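Local structure of putative alpha-L-fucosidase (Bacteroides thetaiotaomicron VPI-5482, 3GZA) at residues K11-K16 with N205-H210; I127-R132 with Y177-D182; M165-C170 with E196-K201; D187-G192 with N211-D216. The protein is probably an alpha-L-fucosidase of glycosyl hydrolase family 29, an enzyme type that hydrolyses terminal alpha-linked L-fucose from glycoconjugates. All coordinates share one frame; numbering follows the deposited sequence. Where two conformers were deposited one is given.

Contact 1 of 4, residues K11-K16 with N205-H210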
loop_
_atom_site.group_PDB
_atom_site.type_symbol
_atom_site.label_atom_id
_atom_site.label_comp_id
_atom_site.label_asym_id
_atom_site.label_seq_id
_atom_site.Cartn_x
_atom_site.Cartn_y
_atom_site.Cartn_z
ATOM N N LYS A 11 13.284 34.943 -12.185
ATOM C CA LYS A 11 12.077 34.844 -12.978
ATOM C C LYS A 11 10.981 35.451 -12.117
ATOM O O LYS A 11 11.088 35.533 -10.874
ATOM C CB LYS A 11 11.718 33.413 -13.295
ATOM C CG LYS A 11 12.720 32.733 -14.217
ATOM C CD LYS A 11 12.243 31.337 -14.600
ATOM N N PRO A 12 9.909 35.901 -12.755
ATOM C CA PRO A 12 8.848 36.500 -11.981
ATOM C C PRO A 12 8.390 35.662 -10.775
ATOM O O PRO A 12 8.142 36.227 -9.691
ATOM C CB PRO A 12 7.740 36.631 -13.004
ATOM C CG PRO A 12 8.454 36.850 -14.278
ATOM C CD PRO A 12 9.636 35.944 -14.199
ATOM N N HIS A 13 8.298 34.324 -10.892
ATOM C CA HIS A 13 7.807 33.521 -9.778
ATOM C C HIS A 13 8.851 33.314 -8.670
ATOM O O HIS A 13 8.535 32.771 -7.605
ATOM C CB HIS A 13 7.218 32.189 -10.258
ATOM C CG HIS A 13 8.239 31.129 -10.537
ATOM N ND1 HIS A 13 8.996 31.113 -11.687
ATOM C CD2 HIS A 13 8.604 30.038 -9.815
ATOM C CE1 HIS A 13 9.804 30.056 -11.645
ATOM N NE2 HIS A 13 9.582 29.387 -10.527
ATOM N N GLN A 14 10.094 33.745 -8.908
ATOM C CA GLN A 14 11.124 33.654 -7.893
ATOM C C GLN A 14 11.127 34.892 -6.989
ATOM O O GLN A 14 11.753 34.859 -5.933
ATOM C CB GLN A 14 12.513 33.471 -8.515
ATOM C CG GLN A 14 12.760 32.059 -9.040
ATOM C CD GLN A 14 14.067 31.927 -9.783
ATOM O OE1 GLN A 14 14.321 32.631 -10.776
ATOM N NE2 GLN A 14 14.930 31.020 -9.288
ATOM N N LEU A 15 10.422 35.960 -7.357
ATOM C CA LEU A 15 10.443 37.161 -6.502
ATOM C C LEU A 15 9.879 36.844 -5.107
ATOM O O LEU A 15 10.431 37.300 -4.092
ATOM C CB LEU A 15 9.718 38.325 -7.169
ATOM C CG LEU A 15 10.368 38.838 -8.465
ATOM C CD1 LEU A 15 9.524 39.993 -9.016
ATOM C CD2 LEU A 15 11.785 39.337 -8.240
ATOM N N LYS A 16 8.845 36.001 -5.036
ATOM C CA LYS A 16 8.224 35.653 -3.741
ATOM C C LYS A 16 9.142 34.838 -2.861
ATOM O O LYS A 16 8.919 34.757 -1.685
ATOM C CB LYS A 16 6.879 34.936 -3.920
ATOM C CG LYS A 16 6.923 33.665 -4.742
ATOM C CD LYS A 16 5.598 32.922 -4.747
ATOM C CE LYS A 16 5.691 31.672 -5.581
ATOM N NZ LYS A 16 5.869 32.023 -7.009
ATOM N N ASN A 205 3.453 28.979 -11.429
ATOM C CA ASN A 205 4.137 29.968 -10.573
ATOM C C ASN A 205 4.708 29.387 -9.306
ATOM O O ASN A 205 5.162 30.103 -8.456
ATOM C CB ASN A 205 3.182 31.078 -10.219
ATOM C CG ASN A 205 2.789 31.861 -11.424
ATOM O OD1 ASN A 205 3.645 32.428 -12.118
ATOM N ND2 ASN A 205 1.509 31.875 -11.710
ATOM N N CYS A 206 4.703 28.064 -9.217
ATOM C CA CYS A 206 5.227 27.341 -8.076
ATOM C C CYS A 206 6.718 27.094 -8.179
ATOM O O CYS A 206 7.216 26.721 -9.224
ATOM C CB CYS A 206 4.460 26.010 -7.926
ATOM S SG CYS A 206 4.949 24.933 -6.570
ATOM N N LEU A 207 7.452 27.305 -7.091
ATOM C CA LEU A 207 8.888 27.029 -7.088
ATOM C C LEU A 207 9.080 25.542 -7.173
ATOM O O LEU A 207 8.503 24.789 -6.388
ATOM C CB LEU A 207 9.563 27.577 -5.835
ATOM C CG LEU A 207 9.502 29.098 -5.638
ATOM C CD1 LEU A 207 9.615 29.507 -4.106
ATOM C CD2 LEU A 207 10.513 29.838 -6.552
ATOM N N PHE A 208 9.908 25.126 -8.107
ATOM C CA PHE A 208 10.201 23.702 -8.355
ATOM C C PHE A 208 11.559 23.396 -7.692
ATOM O O PHE A 208 12.607 23.939 -8.100
ATOM C CB PHE A 208 10.262 23.419 -9.843
ATOM C CG PHE A 208 10.562 21.987 -10.174
ATOM C CD1 PHE A 208 9.547 21.029 -10.230
ATOM C CD2 PHE A 208 11.879 21.578 -10.409
ATOM C CE1 PHE A 208 9.837 19.719 -10.518
ATOM C CE2 PHE A 208 12.161 20.271 -10.692
ATOM C CZ PHE A 208 11.160 19.341 -10.761
ATOM N N TYR A 209 11.547 22.558 -6.644
ATOM C CA TYR A 209 12.751 22.250 -5.901
ATOM C C TYR A 209 12.753 20.759 -5.617
ATOM O O TYR A 209 12.151 20.324 -4.614
ATOM C CB TYR A 209 12.799 23.124 -4.645
ATOM C CG TYR A 209 13.996 22.869 -3.815
ATOM C CD1 TYR A 209 15.243 23.310 -4.206
ATOM C CD2 TYR A 209 13.895 22.191 -2.617
ATOM C CE1 TYR A 209 16.358 23.040 -3.452
ATOM C CE2 TYR A 209 15.050 21.881 -1.868
ATOM C CZ TYR A 209 16.258 22.303 -2.310
ATOM O OH TYR A 209 17.441 22.039 -1.668
ATOM N N HIS A 210 13.446 19.921 -6.389
ATOM C CA HIS A 210 14.358 20.203 -7.480
ATOM C C HIS A 210 14.664 18.860 -8.119
ATOM O O HIS A 210 14.297 17.825 -7.587
ATOM C CB HIS A 210 15.682 20.806 -6.957
ATOM C CG HIS A 210 16.330 19.998 -5.895
ATOM N ND1 HIS A 210 17.453 19.236 -6.110
ATOM C CD2 HIS A 210 16.017 19.851 -4.577
ATOM C CE1 HIS A 210 17.799 18.645 -4.976
ATOM N NE2 HIS A 210 16.968 19.028 -4.022
#
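His-13 and Asn-205 bring the two backbones closest, their CA atoms 5.2 Å apart, where the turn leading into helix 15-20 passes the loop just before strand 207-209. From there the chains diverge, and Gln-14 and Leu-207 are 7.0 Å apart at CA. In His-13, chi1 at 81° sets CG between the backbone N and the carbonyl carbon, and the imidazole lies obliquely against the loop: CB is 3.4 Å from Asn-205 O, and CD2 is 3.6 Å from Cys-206 O. The Leu-207 branch ending in CD2 wedges in from the strand, 3.8 Å from His-13 CD2 and 4.0 Å from Gln-14 CG. In the Lys-16 conformer given, one of two deposited, NZ meets His-13 O in the carbonyl plane at 2.8 Å; its approach to Asn-205 O is too short to trust. Replacing His-13 by alanine would probably leave Asp-216 OD2 without its NE2 donor and open a gap beside Leu-207 CD2. Gln-14 NE2 is held by Asp-216 O and Trp-265 O. The contact packs the turn ahead of helix 15-20 against the loop before strand 207-209, which is hydrogen-bonded on one side to strand 178-181.

Contact 2 of 4, residues I127-R132 with Y177-D182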
loop_
_atom_site.group_PDB
_atom_site.type_symbol
_atom_site.label_atom_id
_atom_site.label_comp_id
_atom_site.label_asym_id
_atom_site.label_seq_id
_atom_site.Cartn_x
_atom_site.Cartn_y
_atom_site.Cartn_z
ATOM N N ILE A 127 4.127 22.256 -0.592
ATOM C CA ILE A 127 4.017 20.823 -0.292
ATOM C C ILE A 127 5.363 20.147 -0.506
ATOM O O ILE A 127 6.033 20.375 -1.525
ATOM C CB ILE A 127 2.930 20.155 -1.122
ATOM C CG1 ILE A 127 1.519 20.723 -0.805
ATOM C CG2 ILE A 127 2.920 18.658 -0.784
ATOM C CD1 ILE A 127 0.369 20.224 -1.686
ATOM N N TYR A 128 5.771 19.353 0.464
ATOM C CA TYR A 128 6.982 18.546 0.389
ATOM C C TYR A 128 6.560 17.112 0.090
ATOM O O TYR A 128 5.600 16.576 0.696
ATOM C CB TYR A 128 7.713 18.658 1.722
ATOM C CG TYR A 128 8.918 17.810 2.053
ATOM C CD1 TYR A 128 8.854 16.424 2.144
ATOM C CD2 TYR A 128 10.138 18.419 2.316
ATOM C CE1 TYR A 128 9.958 15.679 2.477
ATOM C CE2 TYR A 128 11.235 17.678 2.671
ATOM C CZ TYR A 128 11.140 16.295 2.737
ATOM O OH TYR A 128 12.250 15.564 3.130
ATOM N N ILE A 129 7.293 16.483 -0.800
ATOM C CA ILE A 129 6.970 15.120 -1.229
ATOM C C ILE A 129 8.263 14.321 -1.184
ATOM O O ILE A 129 9.229 14.655 -1.868
ATOM C CB ILE A 129 6.416 15.132 -2.687
ATOM C CG1 ILE A 129 5.239 16.098 -2.805
ATOM C CG2 ILE A 129 5.980 13.684 -3.081
ATOM C CD1 ILE A 129 4.737 16.293 -4.254
ATOM N N GLY A 130 8.261 13.234 -0.421
ATOM C CA GLY A 130 9.411 12.342 -0.339
ATOM C C GLY A 130 9.175 11.146 -1.246
ATOM O O GLY A 130 8.242 10.346 -1.035
ATOM N N ILE A 131 9.942 11.040 -2.320
ATOM C CA ILE A 131 9.894 9.915 -3.263
ATOM C C ILE A 131 11.191 9.101 -3.271
ATOM O O ILE A 131 11.282 8.066 -3.921
ATOM C CB ILE A 131 9.619 10.390 -4.730
ATOM C CG1 ILE A 131 10.758 11.231 -5.317
ATOM C CG2 ILE A 131 8.326 11.167 -4.807
ATOM C CD1 ILE A 131 10.555 11.479 -6.755
ATOM N N ARG A 132 12.209 9.567 -2.531
ATOM C CA ARG A 132 13.513 8.939 -2.535
ATOM C C ARG A 132 13.573 7.655 -1.701
ATOM O O ARG A 132 14.309 6.713 -2.051
ATOM C CB ARG A 132 14.532 9.969 -2.003
ATOM C CG ARG A 132 15.952 9.510 -2.008
ATOM C CD ARG A 132 16.931 10.626 -1.693
ATOM N NE ARG A 132 18.312 10.172 -1.919
ATOM C CZ ARG A 132 19.389 10.698 -1.327
ATOM N NH1 ARG A 132 19.267 11.713 -0.492
ATOM N NH2 ARG A 132 20.597 10.242 -1.585
ATOM N N TYR A 177 3.195 27.456 -3.271
ATOM C CA TYR A 177 4.394 28.268 -3.157
ATOM C C TYR A 177 5.587 27.523 -3.699
ATOM O O TYR A 177 6.383 28.097 -4.426
ATOM C CB TYR A 177 4.591 28.638 -1.677
ATOM C CG TYR A 177 5.758 29.564 -1.442
ATOM C CD1 TYR A 177 5.640 30.926 -1.623
ATOM C CD2 TYR A 177 6.979 29.077 -0.940
ATOM C CE1 TYR A 177 6.720 31.791 -1.390
ATOM C CE2 TYR A 177 8.057 29.945 -0.750
ATOM C CZ TYR A 177 7.909 31.299 -0.922
ATOM O OH TYR A 177 8.975 32.144 -0.669
HETATM N N MSE A 178 5.730 26.278 -3.260
HETATM C CA MSE A 178 6.787 25.428 -3.762
HETATM C C MSE A 178 6.327 23.989 -3.677
HETATM O O MSE A 178 5.365 23.668 -2.933
HETATM C CB MSE A 178 8.053 25.516 -2.873
HETATM C CG MSE A 178 7.952 24.965 -1.504
HETATM SE SE MSE A 178 9.610 24.775 -0.591
HETATM C CE MSE A 178 10.016 26.639 -0.274
ATOM N N ILE A 179 7.022 23.162 -4.455
ATOM C CA ILE A 179 7.004 21.698 -4.344
ATOM C C ILE A 179 8.465 21.387 -4.018
ATOM O O ILE A 179 9.355 21.768 -4.785
ATOM C CB ILE A 179 6.599 20.917 -5.591
ATOM C CG1 ILE A 179 5.091 21.096 -5.882
ATOM C CG2 ILE A 179 6.986 19.426 -5.427
ATOM C CD1 ILE A 179 4.113 20.536 -4.850
ATOM N N TRP A 180 8.683 20.738 -2.874
ATOM C CA TRP A 180 9.987 20.369 -2.356
ATOM C C TRP A 180 10.065 18.861 -2.301
ATOM O O TRP A 180 9.330 18.221 -1.565
ATOM C CB TRP A 180 10.134 20.908 -0.938
ATOM C CG TRP A 180 11.427 20.665 -0.173
ATOM C CD1 TRP A 180 12.427 19.758 -0.449
ATOM C CD2 TRP A 180 11.803 21.297 1.058
ATOM N NE1 TRP A 180 13.413 19.836 0.485
ATOM C CE2 TRP A 180 13.057 20.769 1.430
ATOM C CE3 TRP A 180 11.212 22.279 1.865
ATOM C CZ2 TRP A 180 13.714 21.165 2.577
ATOM C CZ3 TRP A 180 11.876 22.678 3.009
ATOM C CH2 TRP A 180 13.084 22.085 3.384
ATOM N N PHE A 181 10.966 18.294 -3.073
ATOM C CA PHE A 181 11.195 16.861 -3.060
ATOM C C PHE A 181 12.355 16.533 -2.144
ATOM O O PHE A 181 13.408 17.200 -2.216
ATOM C CB PHE A 181 11.513 16.373 -4.451
ATOM C CG PHE A 181 10.350 16.476 -5.400
ATOM C CD1 PHE A 181 9.401 15.485 -5.407
ATOM C CD2 PHE A 181 10.260 17.485 -6.335
ATOM C CE1 PHE A 181 8.317 15.525 -6.292
ATOM C CE2 PHE A 181 9.136 17.546 -7.206
ATOM C CZ PHE A 181 8.186 16.555 -7.158
ATOM N N ASP A 182 12.182 15.512 -1.292
ATOM C CA ASP A 182 13.241 15.051 -0.364
ATOM C C ASP A 182 14.479 14.614 -1.101
ATOM O O ASP A 182 14.510 13.538 -1.659
ATOM C CB ASP A 182 12.668 13.879 0.478
ATOM C CG ASP A 182 13.676 13.239 1.376
ATOM O OD1 ASP A 182 14.733 13.872 1.672
ATOM O OD2 ASP A 182 13.383 12.093 1.815
HETATM O O HOH W 1 15.096 16.410 2.590
HETATM O O HOH W 2 12.279 12.746 -3.027
HETATM O O HOH W 3 11.814 10.294 0.444
HETATM O O HOH W 4 16.990 12.318 1.441
#
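Ile-127 and Ile-129 supply the backbone bonds that join the two strands. Ile-127 N donates to Met-178 O, and its own O takes Trp-180 N; Ile-129 repeats the pattern two residues on, its N meeting Trp-180 O at 2.8 Å and its O accepting Asp-182 N. Beyond the paired strands the Asp-182 carboxylate reaches the other segment through water. One water links OD1 to Tyr-128 OH, a second joins OD1 to Arg-132 NH1, and a third donates to OD2 and takes a weak bond from Arg-132 N; the water on Asp-182 O, 2.7 Å away, accepts from Ile-131 N. Arg-132 NE is held by Asn-141 OD1. The alternation of bonds is that of neighbouring parallel strands, here running 23° apart, in the TIM-barrel domain expected of this family; Asp-182 follows the C-terminal end of its strand, the end at which TIM-barrel active sites lie. On the face carrying Tyr-128 and Trp-180, the tyrosine edge comes over the indole, CD2 standing 3.6 Å from Trp-180 CD2 with the planes at 55°. With CG opposite the backbone N (chi1 172°), the tyrosine ring runs across toward Asp-182, two residues beyond Trp-180, and OH stops 3.2 Å from Asp-182 CB. Ile-129 and Phe-181 occupy the other face side by side, Ile-129 CB 4.1 Å from Phe-181 CD1, and helix 148-171 covers them with Val-166.

Contact 3 of 4, residues M165-C170 with E196-K201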
loop_
_atom_site.group_PDB
_atom_site.type_symbol
_atom_site.label_atom_id
_atom_site.label_comp_id
_atom_site.label_asym_id
_atom_site.label_seq_id
_atom_site.Cartn_x
_atom_site.Cartn_y
_atom_site.Cartn_z
HETATM N N MSE A 165 0.936 10.987 -7.884
HETATM C CA MSE A 165 0.856 11.630 -6.572
HETATM C C MSE A 165 1.094 13.128 -6.723
HETATM O O MSE A 165 0.348 13.945 -6.196
HETATM C CB MSE A 165 1.832 11.035 -5.566
HETATM C CG MSE A 165 1.465 9.606 -5.110
HETATM SE SE MSE A 165 2.563 9.004 -3.649
HETATM C CE MSE A 165 4.251 8.870 -4.465
ATOM N N VAL A 166 2.123 13.474 -7.492
ATOM C CA VAL A 166 2.449 14.882 -7.744
ATOM C C VAL A 166 1.289 15.546 -8.435
ATOM O O VAL A 166 0.940 16.667 -8.126
ATOM C CB VAL A 166 3.768 15.004 -8.501
ATOM C CG1 VAL A 166 4.069 16.450 -8.971
ATOM C CG2 VAL A 166 4.949 14.500 -7.650
ATOM N N THR A 167 0.664 14.851 -9.359
ATOM C CA THR A 167 -0.470 15.444 -10.089
ATOM C C THR A 167 -1.613 15.742 -9.112
ATOM O O THR A 167 -2.233 16.826 -9.179
ATOM C CB THR A 167 -0.946 14.526 -11.229
ATOM O OG1 THR A 167 0.134 14.317 -12.146
ATOM C CG2 THR A 167 -2.114 15.166 -12.033
ATOM N N GLU A 168 -1.914 14.807 -8.230
ATOM C CA GLU A 168 -2.997 15.052 -7.245
ATOM C C GLU A 168 -2.685 16.295 -6.439
ATOM O O GLU A 168 -3.562 17.160 -6.210
ATOM C CB GLU A 168 -3.172 13.851 -6.300
ATOM C CG GLU A 168 -3.750 12.628 -6.954
ATOM C CD GLU A 168 -3.938 11.455 -6.019
ATOM O OE1 GLU A 168 -3.233 11.375 -5.003
ATOM O OE2 GLU A 168 -4.794 10.582 -6.359
ATOM N N LEU A 169 -1.469 16.345 -5.908
ATOM C CA LEU A 169 -1.052 17.450 -5.038
ATOM C C LEU A 169 -1.010 18.786 -5.733
ATOM O O LEU A 169 -1.272 19.827 -5.106
ATOM C CB LEU A 169 0.243 17.097 -4.329
ATOM C CG LEU A 169 0.123 15.923 -3.339
ATOM C CD1 LEU A 169 1.477 15.256 -2.996
ATOM C CD2 LEU A 169 -0.686 16.283 -2.032
ATOM N N CYS A 170 -0.761 18.764 -7.043
ATOM C CA CYS A 170 -0.691 20.010 -7.862
ATOM C C CYS A 170 -2.009 20.434 -8.465
ATOM O O CYS A 170 -2.073 21.499 -9.083
ATOM C CB CYS A 170 0.338 19.868 -8.987
ATOM S SG CYS A 170 2.069 19.841 -8.433
ATOM N N GLU A 196 8.735 17.622 -13.633
ATOM C CA GLU A 196 8.831 19.028 -13.955
ATOM C C GLU A 196 7.697 19.433 -14.902
ATOM O O GLU A 196 7.087 20.491 -14.695
ATOM C CB GLU A 196 10.214 19.415 -14.519
ATOM C CG GLU A 196 10.341 20.898 -14.622
ATOM C CD GLU A 196 11.440 21.368 -15.550
ATOM O OE1 GLU A 196 12.325 20.565 -15.969
ATOM O OE2 GLU A 196 11.409 22.587 -15.875
ATOM N N PRO A 197 7.366 18.604 -15.907
ATOM C CA PRO A 197 6.253 19.025 -16.770
ATOM C C PRO A 197 4.924 19.117 -16.070
ATOM O O PRO A 197 4.067 19.906 -16.489
ATOM C CB PRO A 197 6.186 17.923 -17.823
ATOM C CG PRO A 197 7.532 17.330 -17.835
ATOM C CD PRO A 197 8.001 17.369 -16.441
ATOM N N ILE A 198 4.739 18.288 -15.057
ATOM C CA ILE A 198 3.484 18.297 -14.267
ATOM C C ILE A 198 3.391 19.603 -13.474
ATOM O O ILE A 198 2.368 20.292 -13.503
ATOM C CB ILE A 198 3.401 17.095 -13.331
ATOM C CG1 ILE A 198 3.373 15.799 -14.110
ATOM C CG2 ILE A 198 2.134 17.162 -12.436
ATOM C CD1 ILE A 198 3.592 14.605 -13.187
ATOM N N VAL A 199 4.483 19.967 -12.824
ATOM C CA VAL A 199 4.520 21.202 -12.037
ATOM C C VAL A 199 4.382 22.388 -13.005
ATOM O O VAL A 199 3.611 23.341 -12.767
ATOM C CB VAL A 199 5.772 21.267 -11.156
ATOM C CG1 VAL A 199 5.828 22.654 -10.431
ATOM C CG2 VAL A 199 5.806 20.108 -10.179
ATOM N N ASN A 200 5.010 22.336 -14.176
ATOM C CA ASN A 200 4.892 23.464 -15.090
ATOM C C ASN A 200 3.481 23.658 -15.607
ATOM O O ASN A 200 3.018 24.771 -15.777
ATOM C CB ASN A 200 5.818 23.274 -16.295
ATOM C CG ASN A 200 7.259 23.626 -15.991
ATOM O OD1 ASN A 200 7.539 24.414 -15.056
ATOM N ND2 ASN A 200 8.183 23.087 -16.805
ATOM N N LYS A 201 2.797 22.558 -15.877
ATOM C CA LYS A 201 1.452 22.651 -16.405
ATOM C C LYS A 201 0.446 23.133 -15.376
ATOM O O LYS A 201 -0.357 24.046 -15.654
ATOM C CB LYS A 201 1.014 21.292 -16.920
ATOM C CG LYS A 201 -0.393 21.260 -17.479
ATOM C CD LYS A 201 -0.729 19.942 -18.093
ATOM C CE LYS A 201 -2.132 19.963 -18.720
ATOM N NZ LYS A 201 -2.454 18.642 -19.331
#
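Ile-198 sits astride the Val-166 and Thr-167 positions of the facing helix and contributes the most buried surface to the contact. Its CG2 branch, trans to the backbone N while CG1 lies beside it (chi1 -63°), points across the gap to come 4.0 Å from Val-166 CG1. The same methyl is 3.5 Å from Thr-167 OG1, and the CD1 end of the other branch lies 3.6 Å from that oxygen, so the isoleucine straddles the hydroxyl with both arms, crossing the threonine side chain at nearly a right angle. This apolar cover does not cost the hydroxyl its partner, since OG1 is bonded to Glu-163 O one turn earlier. The next residue, Val-199, turns CG2 toward Cys-170, about a turn beyond Thr-167, whose SG is 4.1 Å from that methyl; Val-166 CG1 also approaches it, at 4.2 Å. A serine in place of Ile-198 is likely to open a gap over Val-166 and strip Thr-167 OG1 of its apolar cover. The axes of segments 165-170 and 196-201 run 14° apart, 9.7 Å at closest approach, joined by apolar packing without a hydrogen bond. Val-166 and Val-199 also touch Phe-181 and Phe-208 of the strands beneath: adjacent helices in the outer layer of a TIM barrel.

Contact 4 of 4, residues D187-G192 with N211-D216. With EDO (1,2-ethanediol), chain E.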
loop_
_atom_site.group_PDB
_atom_site.type_symbol
_atom_site.label_atom_id
_atom_site.label_comp_id
_atom_site.label_asym_id
_atom_site.label_seq_id
_atom_site.Cartn_x
_atom_site.Cartn_y
_atom_site.Cartn_z
ATOM N N ASP A 187 16.605 12.043 -11.704
ATOM C CA ASP A 187 16.797 12.226 -13.127
ATOM C C ASP A 187 15.651 11.568 -13.891
ATOM O O ASP A 187 15.523 10.359 -13.856
ATOM C CB ASP A 187 18.156 11.586 -13.505
ATOM C CG ASP A 187 18.505 11.705 -14.948
ATOM O OD1 ASP A 187 17.667 12.135 -15.794
ATOM O OD2 ASP A 187 19.686 11.362 -15.297
ATOM N N PRO A 188 14.842 12.362 -14.615
ATOM C CA PRO A 188 13.692 11.796 -15.289
ATOM C C PRO A 188 14.022 10.869 -16.427
ATOM O O PRO A 188 13.113 10.198 -16.917
ATOM C CB PRO A 188 12.926 13.044 -15.752
ATOM C CG PRO A 188 13.914 14.090 -15.843
ATOM C CD PRO A 188 14.927 13.825 -14.804
ATOM N N ARG A 189 15.270 10.846 -16.877
ATOM C CA ARG A 189 15.716 9.963 -17.952
ATOM C C ARG A 189 16.174 8.632 -17.364
ATOM O O ARG A 189 16.514 7.709 -18.098
ATOM C CB ARG A 189 16.842 10.614 -18.816
ATOM C CG ARG A 189 16.279 11.695 -19.803
ATOM C CD ARG A 189 17.281 12.723 -20.362
ATOM N NE ARG A 189 17.885 13.425 -19.243
ATOM C CZ ARG A 189 17.248 14.343 -18.460
ATOM N NH1 ARG A 189 16.035 14.829 -18.686
ATOM N NH2 ARG A 189 17.868 14.819 -17.438
ATOM N N ALA A 190 16.189 8.536 -16.041
ATOM C CA ALA A 190 16.677 7.341 -15.333
ATOM C C ALA A 190 15.744 6.948 -14.216
ATOM O O ALA A 190 14.591 6.627 -14.477
ATOM C CB ALA A 190 18.114 7.584 -14.818
ATOM N N ASP A 191 16.165 6.993 -12.949
ATOM C CA ASP A 191 15.296 6.496 -11.893
ATOM C C ASP A 191 14.186 7.457 -11.445
ATOM O O ASP A 191 13.226 7.081 -10.737
ATOM C CB ASP A 191 16.110 6.171 -10.656
ATOM C CG ASP A 191 17.002 4.968 -10.815
ATOM O OD1 ASP A 191 16.691 4.070 -11.627
ATOM O OD2 ASP A 191 18.027 4.958 -10.068
ATOM N N GLY A 192 14.371 8.743 -11.742
ATOM C CA GLY A 192 13.437 9.759 -11.249
ATOM C C GLY A 192 12.161 9.912 -12.077
ATOM O O GLY A 192 12.145 9.647 -13.276
ATOM N N ASN A 211 15.307 18.877 -9.277
ATOM C CA ASN A 211 15.795 17.640 -9.881
ATOM C C ASN A 211 17.081 17.918 -10.663
ATOM O O ASN A 211 17.648 19.010 -10.570
ATOM C CB ASN A 211 14.722 16.912 -10.676
ATOM C CG ASN A 211 14.418 17.555 -12.007
ATOM O OD1 ASN A 211 14.963 18.612 -12.349
ATOM N ND2 ASN A 211 13.501 16.936 -12.754
ATOM N N ILE A 212 17.571 16.937 -11.426
ATOM C CA ILE A 212 18.811 17.138 -12.127
ATOM C C ILE A 212 18.792 18.249 -13.141
ATOM O O ILE A 212 19.821 18.731 -13.549
ATOM C CB ILE A 212 19.275 15.787 -12.782
ATOM C CG1 ILE A 212 20.764 15.760 -13.059
ATOM C CG2 ILE A 212 18.419 15.437 -14.042
ATOM C CD1 ILE A 212 21.241 14.342 -13.269
ATOM N N ASP A 213 17.610 18.590 -13.628
ATOM C CA ASP A 213 17.456 19.598 -14.693
ATOM C C ASP A 213 17.221 21.000 -14.159
ATOM O O ASP A 213 17.558 21.982 -14.837
ATOM C CB ASP A 213 16.254 19.261 -15.577
ATOM C CG ASP A 213 16.435 17.992 -16.351
ATOM O OD1 ASP A 213 17.585 17.662 -16.736
ATOM O OD2 ASP A 213 15.425 17.267 -16.575
ATOM N N ARG A 214 16.633 21.093 -12.983
ATOM C CA ARG A 214 16.168 22.359 -12.456
ATOM C C ARG A 214 16.026 22.451 -10.959
ATOM O O ARG A 214 15.486 21.549 -10.316
ATOM C CB ARG A 214 14.775 22.609 -13.080
ATOM C CG ARG A 214 14.117 23.897 -12.643
ATOM C CD ARG A 214 12.766 24.026 -13.255
ATOM N NE ARG A 214 11.921 25.053 -12.654
ATOM C CZ ARG A 214 10.653 25.250 -12.995
ATOM N NH1 ARG A 214 10.093 24.580 -13.989
ATOM N NH2 ARG A 214 9.935 26.178 -12.390
ATOM N N ALA A 215 16.464 23.580 -10.400
ATOM C CA ALA A 215 16.231 23.951 -9.007
ATOM C C ALA A 215 15.930 25.451 -9.020
ATOM O O ALA A 215 16.703 26.236 -9.566
ATOM C CB ALA A 215 17.430 23.708 -8.149
ATOM N N ASP A 216 14.773 25.806 -8.461
ATOM C CA ASP A 216 14.407 27.222 -8.370
ATOM C C ASP A 216 15.032 27.960 -7.189
ATOM O O ASP A 216 14.957 29.196 -7.112
ATOM C CB ASP A 216 12.910 27.395 -8.414
ATOM C CG ASP A 216 12.319 27.111 -9.772
ATOM O OD1 ASP A 216 13.035 26.986 -10.795
ATOM O OD2 ASP A 216 11.054 27.095 -9.831
HETATM C C1 EDO E . 12.084 13.252 -20.024
HETATM O O1 EDO E . 13.359 13.848 -19.718
HETATM C C2 EDO E . 12.064 11.769 -19.704
HETATM O O2 EDO E . 12.277 10.993 -20.910
#
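The Arg-189 guanidinium, in one of its two deposited conformers, meets Asp-213 end-on, bridging the loops after consecutive TIM-barrel strands, 178-181 and 207-209. Asp-213 OD2 lies at its edge, in the plane, and takes NH1 on the syn lone pair at 3.3 Å; OD1 receives NH2 at 2.9 Å, 32° out of that plane. Ile-212 CG2 and a 1,2-ethanediol, probably from the crystallisation liquor, also sit at the edge, the diol O1 weakly bonded to NH1. Asp-187 OD1 lies well off the plane, close to NH2 by charge alone, completing a salt-bridge network. A bend at chi3 (-58°) folds the arginine back toward this site. Asp-187 opens an Asx turn, its OD1 accepting Arg-189 N at 2.9 Å from above the carboxylate plane, within a type I turn to Ala-190. Ile-212 CG2 packs 3.7 Å from Asp-187 CA and 3.9 Å from Pro-188 CD. Arg-244 gives Asp-213 OD1 a second salt bridge, which would probably stabilise its negative charge. Asn-211 OD1 accepts two backbone N-H groups: Asp-213 N, closing an Asx turn, from above its carbonyl plane at 2.9 Å, and Arg-214 N almost straight ahead at 3.1 Å.

How the contacts relate
All four contacts belong to one sector of the barrel. Contacts 1 and 2 share the sheet: Tyr-209 O meets Phe-181 N at 2.8 Å, and Tyr-177 OH reaches Lys-16 O at 2.8 Å. Contact 3 covers contact 2 from outside, their centres about 11 Å apart, with Leu-169 CD1 3.6 Å from Ile-129 CD1. Arg-214 of contact 4 ties into contact 3, its NH1 2.8 Å from Asn-200 OD1 and 3.0 Å from Glu-196 OE2. The same residue carries contact 4 to contact 1, Arg-214 O lying 3.6 Å from Phe-208 CE2. A buffer sulfonate bound by Trp-180 NE1, Tyr-209 OH and His-210 NE2 probably marks the pocket bordered by contacts 1 and 2.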